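Local coordinates for putative transcriptional regulator TRANSCRIPTION REGULATOR protein (Rhizobium meliloti, PDB 5NLA) that activates transcription under the control of c-di-GMP, which it binds by a PilZ-like mechanism to regulate extracellular polysaccharide production, probably through sequence-specific DNA binding, at residues Q286-E289 against P290-G293; S112-M115 against L116-S119; N296-R299 against R300-L304. All coordinates share one frame; numbering follows the deposited sequence.

Interaction 1 of 3, residues Q286-E289 against P290-G293; sequences QLFE and PSGG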
loop_
_atom_site.group_PDB
_atom_site.type_symbol
_atom_site.label_atom_id
_atom_site.label_comp_id
_atom_site.label_asym_id
_atom_site.label_seq_id
_atom_site.Cartn_x
_atom_site.Cartn_y
_atom_site.Cartn_z
ATOM N N GLN A 286 -18.051 4.823 8.359
ATOM C CA GLN A 286 -17.014 3.917 8.875
ATOM C C GLN A 286 -15.709 4.018 8.122
ATOM O O GLN A 286 -14.648 4.136 8.744
ATOM C CB GLN A 286 -17.450 2.460 8.828
ATOM C CG GLN A 286 -18.366 2.068 9.949
ATOM C CD GLN A 286 -18.735 0.619 9.861
ATOM O OE1 GLN A 286 -19.875 0.282 9.558
ATOM N NE2 GLN A 286 -17.766 -0.252 10.099
ATOM N N LEU A 287 -15.785 3.951 6.794
ATOM C CA LEU A 287 -14.582 4.024 5.966
ATOM C C LEU A 287 -13.819 5.317 6.185
ATOM O O LEU A 287 -12.585 5.303 6.151
ATOM C CB LEU A 287 -14.909 3.862 4.482
ATOM C CG LEU A 287 -15.401 2.465 4.093
ATOM C CD1 LEU A 287 -16.056 2.448 2.722
ATOM C CD2 LEU A 287 -14.271 1.447 4.150
ATOM N N PHE A 288 -14.543 6.412 6.446
ATOM C CA PHE A 288 -13.944 7.735 6.564
ATOM C C PHE A 288 -13.755 8.256 7.994
ATOM O O PHE A 288 -13.329 9.400 8.168
ATOM C CB PHE A 288 -14.730 8.725 5.693
ATOM C CG PHE A 288 -14.492 8.533 4.226
ATOM C CD1 PHE A 288 -15.152 7.535 3.523
ATOM C CD2 PHE A 288 -13.558 9.312 3.553
ATOM C CE1 PHE A 288 -14.910 7.333 2.173
ATOM C CE2 PHE A 288 -13.304 9.116 2.203
ATOM C CZ PHE A 288 -13.983 8.125 1.511
ATOM N N GLU A 289 -14.016 7.428 9.008
ATOM C CA GLU A 289 -13.835 7.840 10.418
ATOM C C GLU A 289 -12.350 7.983 10.835
ATOM O O GLU A 289 -12.032 8.807 11.690
ATOM C CB GLU A 289 -14.621 6.913 11.377
ATOM C CG GLU A 289 -14.511 7.203 12.880
ATOM C CD GLU A 289 -15.025 8.579 13.299
ATOM O OE1 GLU A 289 -14.459 9.612 12.867
ATOM O OE2 GLU A 289 -15.993 8.641 14.094
ATOM N N PRO A 290 -11.442 7.184 10.250
ATOM C CA PRO A 290 -10.011 7.441 10.425
ATOM C C PRO A 290 -9.504 8.807 9.951
ATOM O O PRO A 290 -8.597 9.356 10.574
ATOM C CB PRO A 290 -9.371 6.334 9.595
ATOM C CG PRO A 290 -10.309 5.191 9.775
ATOM C CD PRO A 290 -11.673 5.824 9.726
ATOM N N SER A 291 -10.070 9.345 8.873
ATOM C CA SER A 291 -9.636 10.631 8.312
ATOM C C SER A 291 -10.667 11.756 8.501
ATOM O O SER A 291 -10.866 12.586 7.609
ATOM C CB SER A 291 -9.303 10.450 6.827
ATOM O OG SER A 291 -10.472 10.219 6.056
ATOM N N GLY A 292 -11.333 11.778 9.652
ATOM C CA GLY A 292 -12.214 12.886 10.018
ATOM C C GLY A 292 -13.621 12.910 9.437
ATOM O O GLY A 292 -14.426 13.745 9.856
ATOM N N GLY A 293 -13.922 12.017 8.484
ATOM C CA GLY A 293 -15.249 11.932 7.850
ATOM C C GLY A 293 -15.220 12.288 6.373
ATOM O O GLY A 293 -14.256 12.886 5.893
#
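Phe288 lays its CB against the backbone of Gly293, with Phe288 CB 3.7 Å from Gly293 C, and from there the ring heads away from the turn. With CG anti to the carbonyl carbon (chi1 -73°), the aromatic group is carried toward helix 251-261, where Met252 and Ile259 touch it. At the ring's rim the loop comes near Phe288 CD2, which lies 4.1 Å from Ser291 OG; this hydroxyl and Gly293 O both approach obliquely.

The carbonyl of Phe288 takes the other part. Gly293 N reaches Phe288 O at 2.7 Å and Ser291 N reaches the same oxygen at 3.3 Å; both bonds are weak, their N-H groups pointing off line. Pro290 has no N-H to give, and its ring carbon CD rests instead on two carbonyls of helix 281-288, 3.6 Å from Gln286 O and 3.7 Å from Leu287 O. On the outer side, Glu289 puts CB 3.5 Å from Pro290 CD, while the bend at chi2 swings its carboxylate round to the side of Gly292, without touching it.

Both glycines fit their places. Gly292 has a positive phi of 81°, and Gly293 has backbone angles (phi 114°) at which any side chain would collide with the carbonyl oxygen of Gly292. Glu289 to Gly292 form a type I beta turn, and Gly293 follows as N-cap of helix 294-306: a tight connection between consecutive helices within the helix-turn-helix domain of an AraC-family regulator.

Interaction 2 of 3, residues S112-M115 against L116-S119; sequences SQTM and LRSS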
loop_
_atom_site.group_PDB
_atom_site.type_symbol
_atom_site.label_atom_id
_atom_site.label_comp_id
_atom_site.label_asym_id
_atom_site.label_seq_id
_atom_site.Cartn_x
_atom_site.Cartn_y
_atom_site.Cartn_z
ATOM N N SER A 112 -7.982 -10.355 1.243
ATOM C CA SER A 112 -9.191 -10.927 0.627
ATOM C C SER A 112 -10.353 -9.936 0.382
ATOM O O SER A 112 -10.366 -8.811 0.887
ATOM C CB SER A 112 -9.688 -12.070 1.502
ATOM O OG SER A 112 -10.141 -11.559 2.734
ATOM N N GLN A 113 -11.346 -10.404 -0.369
ATOM C CA GLN A 113 -12.591 -9.657 -0.594
ATOM C C GLN A 113 -13.240 -9.246 0.731
ATOM O O GLN A 113 -13.565 -8.082 0.924
ATOM C CB GLN A 113 -13.585 -10.469 -1.436
ATOM C CG GLN A 113 -13.082 -10.886 -2.821
ATOM C CD GLN A 113 -13.343 -9.869 -3.930
ATOM O OE1 GLN A 113 -13.277 -8.640 -3.728
ATOM N NE2 GLN A 113 -13.633 -10.387 -5.127
ATOM N N THR A 114 -13.366 -10.199 1.650
ATOM C CA THR A 114 -13.959 -9.964 2.971
ATOM C C THR A 114 -13.258 -8.841 3.725
ATOM O O THR A 114 -13.901 -7.980 4.333
ATOM C CB THR A 114 -13.906 -11.238 3.857
ATOM O OG1 THR A 114 -14.437 -12.352 3.137
ATOM C CG2 THR A 114 -14.721 -11.055 5.146
ATOM N N MET A 115 -11.937 -8.874 3.693
ATOM C CA MET A 115 -11.138 -7.848 4.315
ATOM C C MET A 115 -11.408 -6.505 3.638
ATOM O O MET A 115 -11.554 -5.498 4.315
ATOM C CB MET A 115 -9.642 -8.220 4.256
ATOM C CG MET A 115 -9.260 -9.456 5.099
ATOM S SD MET A 115 -7.574 -10.021 4.827
ATOM C CE MET A 115 -6.773 -8.565 5.447
ATOM N N LEU A 116 -11.520 -6.516 2.311
ATOM C CA LEU A 116 -11.734 -5.301 1.498
ATOM C C LEU A 116 -13.099 -4.579 1.632
ATOM O O LEU A 116 -13.201 -3.364 1.347
ATOM C CB LEU A 116 -11.481 -5.623 0.022
ATOM C CG LEU A 116 -9.997 -5.731 -0.322
ATOM C CD1 LEU A 116 -9.812 -6.282 -1.738
ATOM C CD2 LEU A 116 -9.281 -4.391 -0.142
ATOM N N ARG A 117 -14.122 -5.331 2.032
ATOM C CA ARG A 117 -15.449 -4.787 2.297
ATOM C C ARG A 117 -15.442 -3.715 3.384
ATOM O O ARG A 117 -16.232 -2.775 3.351
ATOM C CB ARG A 117 -16.413 -5.914 2.724
ATOM C CG ARG A 117 -16.733 -6.920 1.623
ATOM C CD ARG A 117 -18.112 -7.551 1.755
ATOM N NE ARG A 117 -18.125 -8.838 2.469
ATOM C CZ ARG A 117 -18.273 -9.019 3.791
ATOM N NH1 ARG A 117 -18.394 -7.996 4.639
ATOM N NH2 ARG A 117 -18.296 -10.255 4.277
ATOM N N SER A 118 -14.573 -3.893 4.362
ATOM C CA SER A 118 -14.492 -3.041 5.537
ATOM C C SER A 118 -13.205 -2.217 5.600
ATOM O O SER A 118 -13.153 -1.232 6.327
ATOM C CB SER A 118 -14.577 -3.931 6.781
ATOM O OG SER A 118 -13.744 -5.084 6.656
ATOM N N SER A 119 -12.173 -2.599 4.854
ATOM C CA SER A 119 -10.856 -1.982 5.004
ATOM C C SER A 119 -10.814 -0.563 4.439
ATOM O O SER A 119 -11.204 -0.345 3.273
ATOM C CB SER A 119 -9.762 -2.805 4.312
ATOM O OG SER A 119 -8.499 -2.209 4.528
#
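Directly after Ser112 the backbone winds into the short helix 113-118, with Leu116 N bonded to Ser112 O at 2.9 Å and Arg117 N to Gln113 O at 3.0 Å. Met115 O gathers three donors, two of them weak: Ser118 N, and Ser119 N at 3.0 Å, four residues on. The third is a hydroxyl. Ser118 OG, placed between its own backbone N and carbonyl carbon (chi1 45°), turns back to give Met115 O a bond of 3.2 Å, arriving 43° above the carbonyl plane.

At the other end Ser112 is the N-cap, and with Met115 it forms a capping box, both halves weak. Ser112 OG accepts from Met115 N at 3.4 Å; in return the methionine chain reaches back along the helix and Met115 SD accepts from Ser112 N at 3.6 Å, with a nearly straight N-H...S angle of 167°. The box starts the helix directly after strand 107-111, and beyond Ser119 the chain goes on to strand 124-129 of the other antiparallel sheet.

Leu116 sits with its branch point against the first turn, Leu116 CG being 3.3 Å from Ser112 O, and its buried side chain meets Pro158, which Gln113 also touches. On the exposed flank Thr114 and Arg117 lie side by side, pointing the same way. Thr114 CG2 comes within 3.8 Å of Arg117 NH2, while Thr114 CA stands over one face of the guanidinium, offset toward its rim. Ser119 OG is hydrogen-bonded to Arg111 NH2, from the residue just ahead of Ser112, and to Ile121 N, two residues on.

Interaction 3 of 3, residues N296-R299 against R300-L304; sequences NYIR and RRRLL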
loop_
_atom_site.group_PDB
_atom_site.type_symbol
_atom_site.label_atom_id
_atom_site.label_comp_id
_atom_site.label_asym_id
_atom_site.label_seq_id
_atom_site.Cartn_x
_atom_site.Cartn_y
_atom_site.Cartn_z
ATOM N N ASN A 296 -15.293 16.146 5.723
ATOM C CA ASN A 296 -13.975 16.675 6.067
ATOM C C ASN A 296 -12.951 16.375 4.967
ATOM O O ASN A 296 -12.137 17.224 4.609
ATOM C CB ASN A 296 -13.512 16.081 7.397
ATOM C CG ASN A 296 -12.257 16.745 7.932
ATOM O OD1 ASN A 296 -11.198 16.104 8.054
ATOM N ND2 ASN A 296 -12.363 18.039 8.255
ATOM N N TYR A 297 -13.021 15.163 4.430
ATOM C CA TYR A 297 -12.125 14.706 3.375
ATOM C C TYR A 297 -12.325 15.445 2.051
ATOM O O TYR A 297 -11.350 15.814 1.397
ATOM C CB TYR A 297 -12.324 13.207 3.157
ATOM C CG TYR A 297 -11.399 12.601 2.128
ATOM C CD1 TYR A 297 -10.090 12.234 2.463
ATOM C CD2 TYR A 297 -11.834 12.377 0.820
ATOM C CE1 TYR A 297 -9.242 11.667 1.518
ATOM C CE2 TYR A 297 -10.993 11.813 -0.131
ATOM C CZ TYR A 297 -9.700 11.462 0.222
ATOM O OH TYR A 297 -8.877 10.911 -0.726
ATOM N N ILE A 298 -13.581 15.624 1.645
ATOM C CA ILE A 298 -13.898 16.329 0.396
ATOM C C ILE A 298 -13.456 17.800 0.473
ATOM O O ILE A 298 -12.935 18.345 -0.505
ATOM C CB ILE A 298 -15.405 16.208 0.026
ATOM C CG1 ILE A 298 -15.726 14.765 -0.391
ATOM C CG2 ILE A 298 -15.792 17.170 -1.102
ATOM C CD1 ILE A 298 -17.205 14.431 -0.424
ATOM N N ARG A 299 -13.663 18.425 1.632
ATOM C CA ARG A 299 -13.206 19.796 1.874
ATOM C C ARG A 299 -11.681 19.902 1.784
ATOM O O ARG A 299 -11.172 20.793 1.112
ATOM C CB ARG A 299 -13.732 20.335 3.220
ATOM C CG ARG A 299 -15.078 21.060 3.137
ATOM C CD ARG A 299 -16.194 20.255 2.465
ATOM N NE ARG A 299 -17.393 21.075 2.216
ATOM C CZ ARG A 299 -18.494 21.129 2.980
ATOM N NH1 ARG A 299 -18.620 20.404 4.096
ATOM N NH2 ARG A 299 -19.501 21.927 2.615
ATOM N N ARG A 300 -10.962 18.983 2.427
ATOM C CA ARG A 300 -9.495 18.939 2.317
ATOM C C ARG A 300 -9.031 18.715 0.879
ATOM O O ARG A 300 -8.061 19.325 0.443
ATOM C CB ARG A 300 -8.893 17.853 3.217
ATOM C CG ARG A 300 -7.366 17.795 3.171
ATOM C CD ARG A 300 -6.761 17.318 4.485
ATOM N NE ARG A 300 -5.293 17.351 4.464
ATOM C CZ ARG A 300 -4.515 18.394 4.786
ATOM N NH1 ARG A 300 -5.022 19.568 5.178
ATOM N NH2 ARG A 300 -3.193 18.257 4.718
ATOM N N ARG A 301 -9.724 17.833 0.161
ATOM C CA ARG A 301 -9.422 17.567 -1.248
ATOM C C ARG A 301 -9.654 18.807 -2.107
ATOM O O ARG A 301 -8.757 19.236 -2.845
ATOM C CB ARG A 301 -10.260 16.394 -1.778
ATOM C CG ARG A 301 -9.654 15.015 -1.517
ATOM C CD ARG A 301 -8.509 14.704 -2.472
ATOM N NE ARG A 301 -7.199 15.057 -1.909
ATOM C CZ ARG A 301 -6.190 15.655 -2.564
ATOM N NH1 ARG A 301 -6.283 16.012 -3.851
ATOM N NH2 ARG A 301 -5.045 15.884 -1.922
ATOM N N ARG A 302 -10.854 19.375 -1.996
ATOM C CA ARG A 302 -11.199 20.629 -2.680
ATOM C C ARG A 302 -10.254 21.777 -2.315
ATOM O O ARG A 302 -9.959 22.634 -3.162
ATOM C CB ARG A 302 -12.656 21.035 -2.387
ATOM C CG ARG A 302 -13.675 20.326 -3.265
ATOM C CD ARG A 302 -15.082 20.413 -2.702
ATOM N NE ARG A 302 -16.087 19.878 -3.626
ATOM C CZ ARG A 302 -17.375 19.672 -3.332
ATOM N NH1 ARG A 302 -17.862 19.941 -2.118
ATOM N NH2 ARG A 302 -18.190 19.179 -4.265
ATOM N N LEU A 303 -9.791 21.789 -1.063
ATOM C CA LEU A 303 -8.838 22.797 -0.607
ATOM C C LEU A 303 -7.535 22.661 -1.381
ATOM O O LEU A 303 -7.011 23.660 -1.875
ATOM C CB LEU A 303 -8.591 22.705 0.908
ATOM C CG LEU A 303 -7.873 23.897 1.571
ATOM C CD1 LEU A 303 -8.464 24.209 2.945
ATOM C CD2 LEU A 303 -6.359 23.688 1.667
ATOM N N LEU A 304 -7.168 21.427 -1.666
ATOM C CA LEU A 304 -5.969 21.180 -2.423
ATOM C C LEU A 304 -6.153 21.352 -3.916
ATOM O O LEU A 304 -5.209 21.668 -4.609
ATOM C CB LEU A 304 -5.400 19.822 -2.078
ATOM C CG LEU A 304 -4.667 20.057 -0.769
ATOM C CD1 LEU A 304 -3.977 18.822 -0.227
ATOM C CD2 LEU A 304 -3.680 21.184 -0.979
#
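One face of the Tyr297 ring carries the CG methylene of Arg301, a CH-pi contact with Arg301 CG 4.1 Å from the Tyr297 ring centroid and 26° off the ring normal. Arg301 CG sits toward the rim, closest to Tyr297 CE2 at 3.7 Å. Past this point the arginine bends at chi2 and chi3, leaving its guanidinium at 51° to the ring and its NH1 in a salt bridge with Glu176. The ring also meets His256, and packs edge-to-face with Phe288.

Over one face of the Arg302 guanidinium lies a methyl, Ile298 CG2, set toward the rim and 3.6 Å from Arg302 NH1. Arg302 runs extended from CG to NE (chi3 173°), side by side with Ile298 and pointing the same way, which brings its flat end over Ile298 CG2. Both pairs are one helical turn apart in helix 294-306, within the helix-turn-helix domain, and regular bonds link the same residues: Arg301 N to Tyr297 O at 2.9 Å, Arg302 N to Ile298 O at 2.8 Å.

Arg302 NE bonds to Leu263 O, and the side chain also touches Leu268. A leucine in place of Arg302 would probably leave the Leu263 carbonyl without this mate and take the flat cover off Ile298 CG2. Nearby, Arg299 NE stands 4.5 Å from Arg302 NH1, like charges that probably disfavour each other slightly.

In the fold
Following the chain from the N terminus, interaction 2 comes first, a short helix between strand 107-111 and strand 124-129 of the two sheets. Interaction 1 follows much later, closing the turn between helix 281-288 and helix 294-306, and interaction 3 then runs along the latter helix. The three lie in series; none nests in or crosses another. Space joins what sequence separates: Leu287 CD2 packs against Ser118 O at 3.6 Å, bringing the helix-turn-helix domain against the sheet-bearing part. Interactions 1 and 3 also touch, through Phe288 and Tyr297, whereas interactions 2 and 3 stay apart, their centres about 26 Å from each other.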